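Local coordinates for monosaccharide ABC transporter substrate-binding protein, CUT2 family (Bradyrhizobium sp., PDB 4YHS) that probably binds a sugar or related small solute outside the cytoplasmic membrane and hands it to an ABC importer of the CUT2 family, at residues Val76-Gly79 against Val80-Ser84; Asn131-Ile134 against Gly135-Ala138. All blocks are in the same frame, centred on the assembly; numbering follows the deposited sequence.

Contact 1 (Val76-Gly79 against Val80-Ser84)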
loop_
_atom_site.group_PDB
_atom_site.type_symbol
_atom_site.label_atom_id
_atom_site.label_comp_id
_atom_site.label_asym_id
_atom_site.label_seq_id
_atom_site.Cartn_x
_atom_site.Cartn_y
_atom_site.Cartn_z
ATOM N N VAL A 76 0.544 6.137 6.614
ATOM C CA VAL A 76 -0.772 6.661 6.310
ATOM C C VAL A 76 -1.129 7.799 7.297
ATOM O O VAL A 76 -1.678 8.828 6.882
ATOM C CB VAL A 76 -1.849 5.570 6.364
ATOM C CG1 VAL A 76 -3.147 6.126 5.877
ATOM C CG2 VAL A 76 -1.449 4.372 5.541
ATOM N N ASP A 77 -0.809 7.608 8.580
ATOM C CA ASP A 77 -1.041 8.625 9.620
ATOM C C ASP A 77 -0.362 9.947 9.239
ATOM O O ASP A 77 -0.943 11.025 9.340
ATOM C CB ASP A 77 -0.526 8.141 10.970
ATOM C CG ASP A 77 -0.693 9.175 12.062
ATOM O OD1 ASP A 77 -1.842 9.570 12.359
ATOM O OD2 ASP A 77 0.319 9.566 12.635
ATOM N N TYR A 78 0.900 9.848 8.860
ATOM C CA TYR A 78 1.677 11.014 8.466
ATOM C C TYR A 78 0.989 11.782 7.336
ATOM O O TYR A 78 0.872 12.989 7.406
ATOM C CB TYR A 78 3.089 10.574 8.047
ATOM C CG TYR A 78 3.959 11.690 7.530
ATOM C CD1 TYR A 78 4.625 12.552 8.411
ATOM C CD2 TYR A 78 4.144 11.870 6.170
ATOM C CE1 TYR A 78 5.418 13.576 7.935
ATOM C CE2 TYR A 78 4.948 12.878 5.686
ATOM C CZ TYR A 78 5.573 13.739 6.568
ATOM O OH TYR A 78 6.389 14.757 6.100
ATOM N N GLY A 79 0.508 11.072 6.317
ATOM C CA GLY A 79 -0.173 11.677 5.184
ATOM C C GLY A 79 -1.445 12.375 5.616
ATOM O O GLY A 79 -1.687 13.515 5.249
ATOM N N VAL A 80 -2.262 11.684 6.397
ATOM C CA VAL A 80 -3.531 12.287 6.836
ATOM C C VAL A 80 -3.266 13.521 7.700
ATOM O O VAL A 80 -3.945 14.546 7.518
ATOM C CB VAL A 80 -4.418 11.258 7.588
ATOM C CG1 VAL A 80 -5.673 11.921 8.099
ATOM C CG2 VAL A 80 -4.823 10.144 6.651
ATOM N N ALA A 81 -2.281 13.448 8.599
ATOM C CA ALA A 81 -2.017 14.558 9.533
ATOM C C ALA A 81 -1.444 15.743 8.779
ATOM O O ALA A 81 -1.816 16.891 9.029
ATOM C CB ALA A 81 -1.066 14.162 10.641
ATOM N N GLU A 82 -0.522 15.457 7.864
ATOM C CA GLU A 82 0.155 16.534 7.163
ATOM C C GLU A 82 -0.797 17.180 6.143
ATOM O O GLU A 82 -0.806 18.407 5.985
ATOM C CB GLU A 82 1.427 16.011 6.485
ATOM C CG GLU A 82 2.555 15.672 7.429
ATOM C CD GLU A 82 3.120 16.920 8.100
ATOM O OE1 GLU A 82 3.481 17.880 7.386
ATOM O OE2 GLU A 82 3.151 16.949 9.337
ATOM N N GLU A 83 -1.654 16.392 5.500
ATOM C CA GLU A 83 -2.573 16.985 4.525
ATOM C C GLU A 83 -3.661 17.774 5.268
ATOM O O GLU A 83 -4.057 18.845 4.830
ATOM C CB GLU A 83 -3.173 15.924 3.605
ATOM C CG GLU A 83 -3.966 16.520 2.409
ATOM C CD GLU A 83 -3.058 17.180 1.385
ATOM O OE1 GLU A 83 -1.837 17.351 1.630
ATOM O OE2 GLU A 83 -3.568 17.522 0.318
ATOM N N SER A 84 -4.122 17.276 6.408
ATOM C CA SER A 84 -5.083 18.058 7.196
ATOM C C SER A 84 -4.488 19.417 7.628
ATOM O O SER A 84 -5.148 20.452 7.523
ATOM C CB SER A 84 -5.552 17.243 8.403
ATOM O OG SER A 84 -6.258 16.069 7.992
#
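On helix 71-87, the crossover of the beta-alpha-beta unit between strands 60-65 and 90-95, Y78 and E82 stand one turn apart and meet through a CH-pi contact. CG of E82 lies over one face of the phenol ring, 3.7 Å from the centroid of the Y78 ring and offset toward its rim, with CE1 of Y78 the nearest ring atom at 3.6 Å. With CG anti to the backbone N (chi1 176°), the Y78 ring stands beside its own carbonyl carbon, on the side from which E82 arrives. The E82 chain bends at chi2 (-68°) where it passes the ring, and its carboxylate plane is turned 15° from the ring plane; OE2 forms a salt bridge with K85. Underneath, E82 N donates to Y78 O at 2.9 Å. On another side of the helix V76 CG1 and V80 CG2 approach at 4.4 Å, and V80 O accepts from both S84 N and S84 OG, the hydroxyl at 2.8 Å, from opposite faces of its carbonyl plane. F349 meets the Y78 ring edge-to-face. The glutamate thus divides its work: its CG methylene packs on the aromatic face, and its charge is probably balanced by K85.

Contact 2 (Asn131-Ile134 against Gly135-Ala138); sequences NKVI and GEIA
K132 and E136, one turn apart on helix 131-138, are joined by a salt bridge in which NZ of K132 approaches OE2 of E136 to 2.5 Å, an unusually short distance for such a pair. The ammonium group comes to the syn side of that oxygen, 28° out of the carboxylate plane. The lysine chain is extended as far as CE and turns only at chi4 (-41°), which swings NZ back toward the glutamate; the E136 chain, extended beyond CG, reaches obliquely across to it. Were E136 replaced by an alanine, the ammonium group of K132 would probably lose its carboxylate mate and be free to swing on its long chain. Next to this pair, V133 and I137 lie side by side and point the same way, with CG2 of V133 3.9 Å from CD1 of I137. Behind the side chains, I137 N donates to V133 O at 2.9 Å in a nearly straight bond (167° at the hydrogen), and E136 N donates to K132 O at a longer 3.2 Å. These backbone bonds set the spacing at which both side-chain pairs meet. Farther out, N131 ND2 is hydrogen-bonded to S152 OG, tying the helix start to a loop. V133 and I137 pack on I109 of the neighbouring helix 102-115, and helix 131-138 forms the crossover between the parallel strands 119-122 and 144-147.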
loop_
_atom_site.group_PDB
_atom_site.type_symbol
_atom_site.label_atom_id
_atom_site.label_comp_id
_atom_site.label_asym_id
_atom_site.label_seq_id
_atom_site.Cartn_x
_atom_site.Cartn_y
_atom_site.Cartn_z
ATOM N N ASN A 131 -20.191 -2.271 7.004
ATOM C CA ASN A 131 -21.254 -1.877 6.077
ATOM C C ASN A 131 -22.527 -1.385 6.783
ATOM O O ASN A 131 -23.171 -0.441 6.336
ATOM C CB ASN A 131 -21.581 -3.046 5.148
ATOM C CG ASN A 131 -20.531 -3.246 4.072
ATOM O OD1 ASN A 131 -19.488 -2.566 4.060
ATOM N ND2 ASN A 131 -20.781 -4.203 3.171
ATOM N N LYS A 132 -22.900 -2.016 7.879
ATOM C CA LYS A 132 -24.087 -1.576 8.599
ATOM C C LYS A 132 -23.885 -0.161 9.170
ATOM O O LYS A 132 -24.734 0.722 8.984
ATOM C CB LYS A 132 -24.420 -2.564 9.704
ATOM C CG LYS A 132 -25.608 -2.193 10.548
ATOM C CD LYS A 132 -25.914 -3.316 11.526
ATOM C CE LYS A 132 -27.155 -3.031 12.354
ATOM N NZ LYS A 132 -27.228 -1.609 12.789
ATOM N N VAL A 133 -22.768 0.077 9.846
ATOM C CA VAL A 133 -22.558 1.393 10.444
ATOM C C VAL A 133 -22.305 2.462 9.366
ATOM O O VAL A 133 -22.748 3.612 9.505
ATOM C CB VAL A 133 -21.398 1.396 11.479
ATOM C CG1 VAL A 133 -20.031 1.058 10.832
ATOM C CG2 VAL A 133 -21.344 2.750 12.208
ATOM N N ILE A 134 -21.619 2.099 8.291
ATOM C CA ILE A 134 -21.475 3.038 7.170
ATOM C C ILE A 134 -22.843 3.436 6.584
ATOM O O ILE A 134 -23.066 4.605 6.269
ATOM C CB ILE A 134 -20.551 2.456 6.075
ATOM C CG1 ILE A 134 -19.133 2.357 6.638
ATOM C CG2 ILE A 134 -20.532 3.367 4.865
ATOM C CD1 ILE A 134 -18.090 1.757 5.732
ATOM N N GLY A 135 -23.773 2.491 6.448
ATOM C CA GLY A 135 -25.102 2.825 5.933
ATOM C C GLY A 135 -25.815 3.823 6.839
ATOM O O GLY A 135 -26.505 4.728 6.387
ATOM N N GLU A 136 -25.609 3.673 8.137
ATOM C CA GLU A 136 -26.258 4.537 9.116
ATOM C C GLU A 136 -25.659 5.943 9.104
ATOM O O GLU A 136 -26.384 6.930 9.167
ATOM C CB GLU A 136 -26.160 3.884 10.497
ATOM C CG GLU A 136 -26.927 2.566 10.549
ATOM C CD GLU A 136 -26.661 1.742 11.791
ATOM O OE1 GLU A 136 -25.677 2.018 12.510
ATOM O OE2 GLU A 136 -27.440 0.793 12.032
ATOM N N ILE A 137 -24.336 6.029 8.995
ATOM C CA ILE A 137 -23.655 7.297 8.850
ATOM C C ILE A 137 -24.085 8.047 7.598
ATOM O O ILE A 137 -24.234 9.270 7.611
ATOM C CB ILE A 137 -22.130 7.087 8.792
ATOM C CG1 ILE A 137 -21.627 6.559 10.132
ATOM C CG2 ILE A 137 -21.408 8.365 8.418
ATOM C CD1 ILE A 137 -20.304 5.825 10.001
ATOM N N ALA A 138 -24.250 7.313 6.504
ATOM C CA ALA A 138 -24.636 7.918 5.236
ATOM C C ALA A 138 -26.033 8.535 5.347
ATOM O O ALA A 138 -26.290 9.590 4.782
ATOM C CB ALA A 138 -24.584 6.882 4.122
#

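How the contacts relate
Both contacts are single-turn pairings within crossover helices, and the two helices serve different beta-alpha-beta units of one mixed sheet: strand 119-122, which enters contact 2's unit, pairs with strand 60-65 of contact 1's. Their centres are 24 Å apart and their nearest atoms about 16 Å. Contact 1 is mostly buried through residues such as V76, V80 and A81, covered by helix 299-314 and strands 60-65 and 90-95, while Y78 and E82 lie on its partly exposed side. Contact 2 lies farther from the chain centre and is partly buried. The former sets a methylene on an aromatic face; the latter places an ion pair beside an apolar one directed at helix 102-115.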